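PDB 6JBX: fatty acid biosynthesis transcriptional regulator from Streptococcus pneumoniae, which binds DNA as a MarR-family transcriptional repressor (FabT) of the fatty acid synthesis pathway, with acyl-ACP as its co-repressor. Local coordinates for residues 31-36 and 112-117; 36-41 and 107-112; 46-51 and 79-84. One frame throughout, in Å; residues are numbered along the deposited sequence.

Interaction 1 of 3, residues 31-36 and 112-117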
loop_
_atom_site.group_PDB
_atom_site.type_symbol
_atom_site.label_atom_id
_atom_site.label_comp_id
_atom_site.label_asym_id
_atom_site.label_seq_id
_atom_site.Cartn_x
_atom_site.Cartn_y
_atom_site.Cartn_z
ATOM N N VAL A 31 -8.620 -4.269 7.872
ATOM C CA VAL A 31 -9.695 -4.034 8.827
ATOM C C VAL A 31 -11.017 -4.545 8.241
ATOM O O VAL A 31 -11.826 -5.120 8.949
ATOM C CB VAL A 31 -9.830 -2.544 9.204
ATOM C CG1 VAL A 31 -11.196 -2.184 9.811
ATOM C CG2 VAL A 31 -8.728 -2.128 10.135
ATOM N N ASN A 32 -11.237 -4.312 6.977
ATOM C CA ASN A 32 -12.452 -4.823 6.349
ATOM C C ASN A 32 -12.496 -6.373 6.371
ATOM O O ASN A 32 -13.571 -6.959 6.546
ATOM C CB ASN A 32 -12.556 -4.324 4.916
ATOM C CG ASN A 32 -13.721 -4.912 4.160
ATOM O OD1 ASN A 32 -13.543 -5.750 3.269
ATOM N ND2 ASN A 32 -14.902 -4.437 4.493
ATOM N N LEU A 33 -11.371 -7.057 6.148
ATOM C CA LEU A 33 -11.343 -8.538 6.199
ATOM C C LEU A 33 -11.571 -9.026 7.645
ATOM O O LEU A 33 -12.339 -9.960 7.835
ATOM C CB LEU A 33 -10.010 -9.095 5.703
ATOM C CG LEU A 33 -9.693 -9.017 4.207
ATOM C CD1 LEU A 33 -8.231 -9.371 4.030
ATOM C CD2 LEU A 33 -10.556 -9.956 3.381
ATOM N N ARG A 34 -10.910 -8.408 8.633
ATOM C CA ARG A 34 -10.973 -8.784 10.052
ATOM C C ARG A 34 -12.381 -8.581 10.630
ATOM O O ARG A 34 -12.765 -9.251 11.601
ATOM C CB ARG A 34 -10.009 -7.987 10.921
ATOM C CG ARG A 34 -8.546 -8.219 10.583
ATOM C CD ARG A 34 -8.091 -9.642 10.822
ATOM N NE ARG A 34 -6.660 -9.753 10.642
ATOM C CZ ARG A 34 -5.968 -10.887 10.638
ATOM N NH1 ARG A 34 -6.583 -12.038 10.838
ATOM N NH2 ARG A 34 -4.652 -10.853 10.450
ATOM N N GLY A 35 -13.150 -7.698 10.052
ATOM C CA GLY A 35 -14.529 -7.493 10.475
ATOM C C GLY A 35 -15.477 -8.414 9.730
ATOM O O GLY A 35 -16.677 -8.417 10.018
ATOM N N SER A 36 -14.958 -9.196 8.774
ATOM C CA SER A 36 -15.796 -10.096 7.983
ATOM C C SER A 36 -16.146 -11.362 8.794
ATOM O O SER A 36 -15.695 -11.565 9.933
ATOM C CB SER A 36 -15.138 -10.481 6.696
ATOM O OG SER A 36 -14.180 -11.541 6.865
ATOM N N ARG A 112 -14.274 -14.328 -3.104
ATOM C CA ARG A 112 -15.434 -13.550 -3.509
ATOM C C ARG A 112 -15.573 -12.263 -2.676
ATOM O O ARG A 112 -15.767 -11.151 -3.185
ATOM C CB ARG A 112 -16.681 -14.417 -3.356
ATOM C CG ARG A 112 -17.977 -13.635 -3.455
ATOM C CD ARG A 112 -18.221 -13.146 -4.869
ATOM N NE ARG A 112 -19.646 -13.185 -5.198
ATOM C CZ ARG A 112 -20.457 -12.127 -5.228
ATOM N NH1 ARG A 112 -19.976 -10.925 -4.956
ATOM N NH2 ARG A 112 -21.732 -12.282 -5.572
ATOM N N LEU A 113 -15.484 -12.397 -1.377
ATOM C CA LEU A 113 -15.716 -11.273 -0.469
ATOM C C LEU A 113 -14.693 -10.154 -0.711
ATOM O O LEU A 113 -15.007 -8.932 -0.670
ATOM C CB LEU A 113 -15.609 -11.831 0.954
ATOM C CG LEU A 113 -15.726 -10.819 2.083
ATOM C CD1 LEU A 113 -17.160 -10.316 2.186
ATOM C CD2 LEU A 113 -15.270 -11.448 3.390
ATOM N N HIS A 114 -13.456 -10.566 -0.968
ATOM C CA HIS A 114 -12.353 -9.604 -1.238
ATOM C C HIS A 114 -12.615 -8.898 -2.572
ATOM O O HIS A 114 -12.062 -7.797 -2.772
ATOM C CB HIS A 114 -10.997 -10.323 -1.219
ATOM C CG HIS A 114 -9.828 -9.398 -1.181
ATOM N ND1 HIS A 114 -9.774 -8.310 -0.330
ATOM C CD2 HIS A 114 -8.672 -9.389 -1.880
ATOM C CE1 HIS A 114 -8.636 -7.672 -0.506
ATOM N NE2 HIS A 114 -7.941 -8.315 -1.452
ATOM N N LYS A 115 -13.420 -9.497 -3.444
ATOM C CA LYS A 115 -13.730 -8.893 -4.737
ATOM C C LYS A 115 -14.811 -7.835 -4.563
ATOM O O LYS A 115 -14.817 -6.883 -5.313
ATOM C CB LYS A 115 -14.230 -9.915 -5.759
ATOM C CG LYS A 115 -13.136 -10.668 -6.494
ATOM C CD LYS A 115 -13.732 -11.617 -7.525
ATOM C CE LYS A 115 -13.013 -12.947 -7.618
ATOM N NZ LYS A 115 -13.751 -13.916 -8.469
ATOM N N ARG A 116 -15.743 -8.046 -3.644
ATOM C CA ARG A 116 -16.779 -7.037 -3.421
ATOM C C ARG A 116 -16.106 -5.731 -2.947
ATOM O O ARG A 116 -16.574 -4.658 -3.259
ATOM C CB ARG A 116 -17.831 -7.474 -2.397
ATOM C CG ARG A 116 -18.486 -8.822 -2.677
ATOM C CD ARG A 116 -19.639 -9.144 -1.717
ATOM N NE ARG A 116 -20.948 -8.712 -2.228
ATOM C CZ ARG A 116 -21.497 -7.505 -2.026
ATOM N NH1 ARG A 116 -20.829 -6.558 -1.381
ATOM N NH2 ARG A 116 -22.729 -7.252 -2.446
ATOM N N PHE A 117 -15.003 -5.833 -2.194
ATOM C CA PHE A 117 -14.285 -4.685 -1.705
ATOM C C PHE A 117 -13.656 -3.927 -2.878
ATOM O O PHE A 117 -13.827 -2.719 -2.996
ATOM C CB PHE A 117 -13.232 -5.085 -0.667
ATOM C CG PHE A 117 -12.531 -3.881 -0.084
ATOM C CD1 PHE A 117 -13.105 -3.157 0.947
ATOM C CD2 PHE A 117 -11.349 -3.425 -0.637
ATOM C CE1 PHE A 117 -12.469 -2.037 1.455
ATOM C CE2 PHE A 117 -10.718 -2.305 -0.133
ATOM C CZ PHE A 117 -11.282 -1.606 0.904
HETATM O O HOH W 1 -10.703 -6.187 2.135
HETATM O O HOH W 2 -15.605 -7.311 1.178
#

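Interaction 2 of 3, residues 36-41 and 107-112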
loop_
_atom_site.group_PDB
_atom_site.type_symbol
_atom_site.label_atom_id
_atom_site.label_comp_id
_atom_site.label_asym_id
_atom_site.label_seq_id
_atom_site.Cartn_x
_atom_site.Cartn_y
_atom_site.Cartn_z
ATOM N N SER A 36 -14.958 -9.196 8.774
ATOM C CA SER A 36 -15.796 -10.096 7.983
ATOM C C SER A 36 -16.146 -11.362 8.794
ATOM O O SER A 36 -15.695 -11.565 9.933
ATOM C CB SER A 36 -15.138 -10.481 6.696
ATOM O OG SER A 36 -14.180 -11.541 6.865
ATOM N N ARG A 37 -16.885 -12.251 8.142
ATOM C CA ARG A 37 -17.261 -13.490 8.741
ATOM C C ARG A 37 -16.042 -14.429 8.764
ATOM O O ARG A 37 -16.134 -15.481 9.381
ATOM C CB ARG A 37 -18.494 -14.060 8.018
ATOM C CG ARG A 37 -18.196 -14.933 6.813
ATOM C CD ARG A 37 -19.211 -14.803 5.668
ATOM N NE ARG A 37 -20.517 -15.416 5.894
ATOM C CZ ARG A 37 -21.635 -14.762 6.207
ATOM N NH1 ARG A 37 -21.678 -13.451 6.113
ATOM N NH2 ARG A 37 -22.699 -15.413 6.647
ATOM N N PHE A 38 -14.949 -14.117 8.043
ATOM C CA PHE A 38 -13.718 -14.888 8.134
ATOM C C PHE A 38 -12.611 -14.037 8.771
ATOM O O PHE A 38 -12.038 -13.164 8.123
ATOM C CB PHE A 38 -13.314 -15.421 6.756
ATOM C CG PHE A 38 -14.405 -16.231 6.114
ATOM C CD1 PHE A 38 -14.833 -17.429 6.674
ATOM C CD2 PHE A 38 -15.072 -15.745 5.002
ATOM C CE1 PHE A 38 -15.884 -18.142 6.103
ATOM C CE2 PHE A 38 -16.141 -16.435 4.454
ATOM C CZ PHE A 38 -16.532 -17.641 4.990
ATOM N N LYS A 39 -12.281 -14.305 10.021
ATOM C CA LYS A 39 -11.504 -13.332 10.768
ATOM C C LYS A 39 -10.050 -13.744 10.919
ATOM O O LYS A 39 -9.301 -13.009 11.525
ATOM C CB LYS A 39 -12.078 -13.086 12.161
ATOM C CG LYS A 39 -13.481 -12.537 12.146
ATOM C CD LYS A 39 -13.971 -12.242 13.544
ATOM C CE LYS A 39 -15.277 -11.497 13.517
ATOM N NZ LYS A 39 -16.174 -12.023 12.477
ATOM N N ASP A 40 -9.636 -14.807 10.276
ATOM C CA ASP A 40 -8.280 -15.327 10.489
ATOM C C ASP A 40 -7.422 -15.192 9.209
ATOM O O ASP A 40 -6.503 -15.988 9.026
ATOM C CB ASP A 40 -8.351 -16.794 10.938
ATOM C CG ASP A 40 -8.999 -17.697 9.901
ATOM O OD1 ASP A 40 -9.772 -17.170 9.065
ATOM O OD2 ASP A 40 -8.704 -18.913 9.913
ATOM N N ILE A 41 -7.677 -14.169 8.370
ATOM C CA ILE A 41 -6.976 -13.974 7.102
ATOM C C ILE A 41 -6.506 -12.515 7.031
ATOM O O ILE A 41 -7.303 -11.588 7.093
ATOM C CB ILE A 41 -7.871 -14.335 5.904
ATOM C CG1 ILE A 41 -8.105 -15.842 5.792
ATOM C CG2 ILE A 41 -7.296 -13.788 4.598
ATOM C CD1 ILE A 41 -6.832 -16.645 5.571
ATOM N N GLY A 107 -11.960 -21.082 0.751
ATOM C CA GLY A 107 -11.114 -20.176 -0.002
ATOM C C GLY A 107 -11.896 -19.413 -1.061
ATOM O O GLY A 107 -11.771 -18.214 -1.150
ATOM N N ARG A 108 -12.719 -20.108 -1.834
ATOM C CA ARG A 108 -13.543 -19.471 -2.862
ATOM C C ARG A 108 -14.477 -18.443 -2.210
ATOM O O ARG A 108 -14.636 -17.309 -2.747
ATOM C CB ARG A 108 -14.319 -20.517 -3.665
ATOM C CG ARG A 108 -13.420 -21.358 -4.565
ATOM C CD ARG A 108 -14.124 -22.247 -5.595
ATOM N NE ARG A 108 -15.017 -23.244 -5.016
ATOM C CZ ARG A 108 -14.645 -24.444 -4.582
ATOM N NH1 ARG A 108 -13.388 -24.836 -4.689
ATOM N NH2 ARG A 108 -15.524 -25.229 -3.994
ATOM N N LEU A 109 -15.019 -18.777 -1.029
ATOM C CA LEU A 109 -15.969 -17.869 -0.351
ATOM C C LEU A 109 -15.266 -16.565 0.032
ATOM O O LEU A 109 -15.802 -15.504 -0.195
ATOM C CB LEU A 109 -16.548 -18.514 0.910
ATOM C CG LEU A 109 -17.813 -19.354 0.751
ATOM C CD1 LEU A 109 -18.392 -19.667 2.134
ATOM C CD2 LEU A 109 -18.854 -18.651 -0.106
ATOM N N ILE A 110 -14.094 -16.642 0.646
ATOM C CA ILE A 110 -13.472 -15.428 1.057
ATOM C C ILE A 110 -12.910 -14.685 -0.181
ATOM O O ILE A 110 -12.855 -13.453 -0.187
ATOM C CB ILE A 110 -12.417 -15.662 2.154
ATOM C CG1 ILE A 110 -11.992 -14.325 2.776
ATOM C CG2 ILE A 110 -11.238 -16.453 1.622
ATOM C CD1 ILE A 110 -10.897 -14.406 3.815
ATOM N N HIS A 111 -12.479 -15.397 -1.222
ATOM C CA HIS A 111 -11.989 -14.749 -2.440
ATOM C C HIS A 111 -13.071 -13.819 -3.003
ATOM O O HIS A 111 -12.806 -12.678 -3.342
ATOM C CB HIS A 111 -11.561 -15.819 -3.451
ATOM C CG HIS A 111 -11.034 -15.283 -4.738
ATOM N ND1 HIS A 111 -10.032 -14.333 -4.786
ATOM C CD2 HIS A 111 -11.380 -15.550 -6.014
ATOM C CE1 HIS A 111 -9.769 -14.052 -6.043
ATOM N NE2 HIS A 111 -10.574 -14.785 -6.814
ATOM N N ARG A 112 -14.274 -14.328 -3.104
ATOM C CA ARG A 112 -15.434 -13.550 -3.509
ATOM C C ARG A 112 -15.573 -12.263 -2.676
ATOM O O ARG A 112 -15.767 -11.151 -3.185
ATOM C CB ARG A 112 -16.681 -14.417 -3.356
ATOM C CG ARG A 112 -17.977 -13.635 -3.455
ATOM C CD ARG A 112 -18.221 -13.146 -4.869
ATOM N NE ARG A 112 -19.646 -13.185 -5.198
ATOM C CZ ARG A 112 -20.457 -12.127 -5.228
ATOM N NH1 ARG A 112 -19.976 -10.925 -4.956
ATOM N NH2 ARG A 112 -21.732 -12.282 -5.572
#

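Interaction 3 of 3, residues 46-51 and 79-84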
loop_
_atom_site.group_PDB
_atom_site.type_symbol
_atom_site.label_atom_id
_atom_site.label_comp_id
_atom_site.label_asym_id
_atom_site.label_seq_id
_atom_site.Cartn_x
_atom_site.Cartn_y
_atom_site.Cartn_z
ATOM N N MET A 46 -4.613 -12.792 1.997
ATOM C CA MET A 46 -5.647 -12.574 0.977
ATOM C C MET A 46 -4.981 -12.429 -0.400
ATOM O O MET A 46 -5.515 -12.909 -1.385
ATOM C CB MET A 46 -6.489 -11.347 1.309
ATOM C CG MET A 46 -7.720 -11.180 0.473
ATOM S SD MET A 46 -8.981 -12.478 0.602
ATOM C CE MET A 46 -8.813 -13.127 -1.055
ATOM N N HIS A 47 -3.767 -11.884 -0.463
ATOM C CA HIS A 47 -3.114 -11.784 -1.777
ATOM C C HIS A 47 -2.780 -13.183 -2.320
ATOM O O HIS A 47 -2.948 -13.419 -3.494
ATOM C CB HIS A 47 -1.853 -10.909 -1.737
ATOM C CG HIS A 47 -2.152 -9.472 -1.493
ATOM N ND1 HIS A 47 -1.222 -8.635 -0.913
ATOM C CD2 HIS A 47 -3.281 -8.748 -1.686
ATOM C CE1 HIS A 47 -1.763 -7.439 -0.775
ATOM N NE2 HIS A 47 -3.035 -7.486 -1.237
ATOM N N THR A 48 -2.269 -14.071 -1.471
ATOM C CA THR A 48 -1.981 -15.443 -1.876
ATOM C C THR A 48 -3.276 -16.123 -2.313
ATOM O O THR A 48 -3.326 -16.711 -3.388
ATOM C CB THR A 48 -1.262 -16.217 -0.775
ATOM O OG1 THR A 48 -0.076 -15.496 -0.469
ATOM C CG2 THR A 48 -0.914 -17.631 -1.181
ATOM N N ILE A 49 -4.353 -15.944 -1.556
ATOM C CA ILE A 49 -5.619 -16.561 -1.926
ATOM C C ILE A 49 -6.046 -16.077 -3.320
ATOM O O ILE A 49 -6.582 -16.855 -4.136
ATOM C CB ILE A 49 -6.699 -16.313 -0.861
ATOM C CG1 ILE A 49 -6.389 -17.097 0.418
ATOM C CG2 ILE A 49 -8.085 -16.627 -1.389
ATOM C CD1 ILE A 49 -7.400 -16.910 1.510
ATOM N N ASP A 50 -5.834 -14.803 -3.573
ATOM C CA ASP A 50 -6.262 -14.114 -4.802
ATOM C C ASP A 50 -5.542 -14.702 -6.025
ATOM O O ASP A 50 -6.172 -15.035 -7.013
ATOM C CB ASP A 50 -5.952 -12.616 -4.668
ATOM C CG ASP A 50 -6.564 -11.766 -5.753
ATOM O OD1 ASP A 50 -7.766 -11.975 -6.046
ATOM O OD2 ASP A 50 -5.817 -10.927 -6.314
ATOM N N VAL A 51 -4.240 -14.857 -5.930
ATOM C CA VAL A 51 -3.477 -15.459 -7.008
ATOM C C VAL A 51 -4.039 -16.862 -7.310
ATOM O O VAL A 51 -4.291 -17.200 -8.472
ATOM C CB VAL A 51 -1.981 -15.519 -6.659
ATOM C CG1 VAL A 51 -1.207 -16.349 -7.669
ATOM C CG2 VAL A 51 -1.375 -14.130 -6.536
ATOM N N ASN A 79 1.401 -23.041 3.997
ATOM C CA ASN A 79 1.237 -23.944 5.151
ATOM C C ASN A 79 0.149 -23.398 6.082
ATOM O O ASN A 79 -0.725 -24.156 6.505
ATOM C CB ASN A 79 2.534 -24.126 5.957
ATOM C CG ASN A 79 3.585 -24.968 5.259
ATOM O OD1 ASN A 79 3.305 -25.583 4.230
ATOM N ND2 ASN A 79 4.791 -25.001 5.820
ATOM N N ASN A 80 0.210 -22.099 6.420
ATOM C CA ASN A 80 -0.839 -21.462 7.261
ATOM C C ASN A 80 -2.215 -21.564 6.581
ATOM O O ASN A 80 -3.241 -21.783 7.230
ATOM C CB ASN A 80 -0.497 -20.009 7.614
ATOM C CG ASN A 80 0.745 -19.896 8.475
ATOM O OD1 ASN A 80 1.083 -20.825 9.214
ATOM N ND2 ASN A 80 1.471 -18.788 8.358
ATOM N N LEU A 81 -2.263 -21.361 5.287
ATOM C CA LEU A 81 -3.561 -21.293 4.594
ATOM C C LEU A 81 -4.125 -22.724 4.480
ATOM O O LEU A 81 -5.300 -22.926 4.594
ATOM C CB LEU A 81 -3.376 -20.661 3.209
ATOM C CG LEU A 81 -3.201 -19.138 3.142
ATOM C CD1 LEU A 81 -2.824 -18.680 1.720
ATOM C CD2 LEU A 81 -4.479 -18.435 3.584
ATOM N N GLU A 82 -3.269 -23.714 4.264
ATOM C CA GLU A 82 -3.754 -25.112 4.203
ATOM C C GLU A 82 -4.239 -25.506 5.605
ATOM O O GLU A 82 -5.306 -25.976 5.722
ATOM C CB GLU A 82 -2.675 -26.082 3.709
ATOM C CG GLU A 82 -3.208 -27.491 3.409
ATOM C CD GLU A 82 -2.368 -28.351 2.463
ATOM O OE1 GLU A 82 -1.103 -28.264 2.524
ATOM O OE2 GLU A 82 -2.981 -29.105 1.647
ATOM N N ARG A 83 -3.448 -25.241 6.640
ATOM C CA ARG A 83 -3.855 -25.509 8.021
ATOM C C ARG A 83 -5.218 -24.859 8.310
ATOM O O ARG A 83 -6.053 -25.478 8.989
ATOM C CB ARG A 83 -2.801 -24.980 9.004
ATOM C CG ARG A 83 -3.241 -25.004 10.469
ATOM C CD ARG A 83 -2.187 -24.527 11.466
ATOM N NE ARG A 83 -1.672 -23.183 11.177
ATOM C CZ ARG A 83 -2.268 -22.048 11.534
ATOM N NH1 ARG A 83 -3.403 -22.087 12.210
ATOM N NH2 ARG A 83 -1.737 -20.882 11.212
ATOM N N LYS A 84 -5.448 -23.616 7.847
ATOM C CA LYS A 84 -6.663 -22.920 8.203
ATOM C C LYS A 84 -7.807 -23.312 7.277
ATOM O O LYS A 84 -8.882 -22.857 7.491
ATOM C CB LYS A 84 -6.428 -21.410 8.209
ATOM C CG LYS A 84 -5.586 -20.920 9.376
ATOM C CD LYS A 84 -5.541 -19.426 9.560
ATOM C CE LYS A 84 -4.376 -18.817 8.809
ATOM N NZ LYS A 84 -4.221 -17.374 9.097
#

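Interaction 1 of 3, residues 31-36 and 112-117
N32 and F117 run past each other in opposite directions, and the amide of N32 comes to lie beside the ring with the two planes 36° apart. The touching is done by OD1 and CG: N32 OD1 sits 3.5 Å from F117 CD1, approaching the ring obliquely. N32 CG stands anti to the backbone N (chi1 175°), which extends the amide toward helix 105-125. There N32 OD1 accepts hydrogen bonds from two waters. One, 3.1 Å from N32 OD1, lies over a face of the F117 ring and in the plane of the H114 ring, and makes a weak hydrogen bond with H114 ND1. The other makes a weak bond to N32 OD1 and a short one, 2.5 Å, to L113 O.

This is where the end of helix 11-34 meets the long helix 105-125 in the MarR fold. The side chain of F117, about 7 Å from a bound tridecane, also meets F147 of the second subunit.

Deeper in, L33 sends one branch obliquely toward the H114 ring, CD2 to ND1 4.1 Å; both side chains also lie on I43 and M46 of helix 43-54. At the other end S36 CB presses closely on L113 CD2, 3.4 Å away. S36 OG turns back to its own helix end and donates to L33 O at 2.6 Å, in the carbonyl plane; the same oxygen accepts from S36 N.

Interaction 2 of 3, residues 36-41 and 107-112
I110 meets F38 with the base of its side chain and I41 with its tip, and so fastens the loop between helices 11-34 and 43-54 to helix 105-125. In the winged helix-turn-helix fold of MarR proteins, this joins the chain leading into the DNA-binding part to one of the long helices that run out of it.

Starting at the backbone of I110, CB lies obliquely to the F38 ring, 3.9 Å from CD2. CG1 comes next, still beside the same ring carbon at 4.1 Å. It is anti to the backbone N (chi1 -168°), and with the second torsion also extended the chain runs straight out of the helix. That carries CD1 back toward the root of the phenylalanine, near F38 CB, and on to I41. The methyl rests against the branch point of I41, 3.7 Å from CB and equally near CG1 and CG2, so it is held by the fork rather than by a single atom. M46, I49 and Y86 close round I110.

F38 and I110 pass each other in opposite directions, but F38 crosses L109 at about a right angle, its far end, CZ, reaching L109 CD1 at 4.0 Å. The approach to the ring is oblique for both neighbours. One ring face carries the preceding residue, with R37 CG 3.5 Å above the plane near the rim.

The loop keeps its own shape with polar bonds. An ST turn forms where F38 N donates to S36 OG at 2.9 Å, and K39 curls back so that its NZ gives a 2.6 Å bond to S36 O, tilted 26° from the carbonyl plane.

Interaction 3 of 3, residues 46-51 and 79-84
L81 pushes its forked end between T48 and I49. CD1 goes mainly to the threonine, 3.6 Å from T48 CG2 and slightly farther from T48 CB. CD2 goes to the isoleucine, 3.9 Å from I49 CD1 and the same from I49 CG1. The leucine crosses both side chains obliquely, and the meeting is wholly buried and carbon to carbon. T48 turns its methyl to L81 because CG2 is anti to the backbone N, while I49 reaches L81 by extending its longer branch, with chi2 at 180°.

Around this first shell, I41 touches both I49 and L81, Y86 and I110 cover more of I49, and L67, S77 and L78 pack on T48. Polar residues flank it: K84 NZ makes a salt bridge to E45 OE1 of helix 43-54 and a hydrogen bond to D40 O of the preceding loop, and E82 pairs with R89 of strand 87-91.

On the DNA side N79 ND2 donates to a phosphate and R83 packs on a phosphate. This is the setting of a winged helix-turn-helix, with 71-84 as its recognition helix, as in other MarR proteins.

Interaction 3 is fully buried and made of aliphatic carbon alone, inside the DNA-binding part. Interaction 2 is also apolar but partly buried: F38, central to it, is partly exposed, and the exposed L109 lies at its margin. Interaction 1, likewise partly buried, is the wettest, bridged by waters, and the one that reaches the second subunit. Polar chemistry across the contact thus appears in interaction 1 and is absent from the deeper interaction 3. Interactions 1 and 2 share S36 and helix 105-125, and R34 NH1 joins them through a probable hydrogen bond to K39 O. Interactions 2 and 3 meet through I41 CD1 and L81 CD2, 3.6 Å apart.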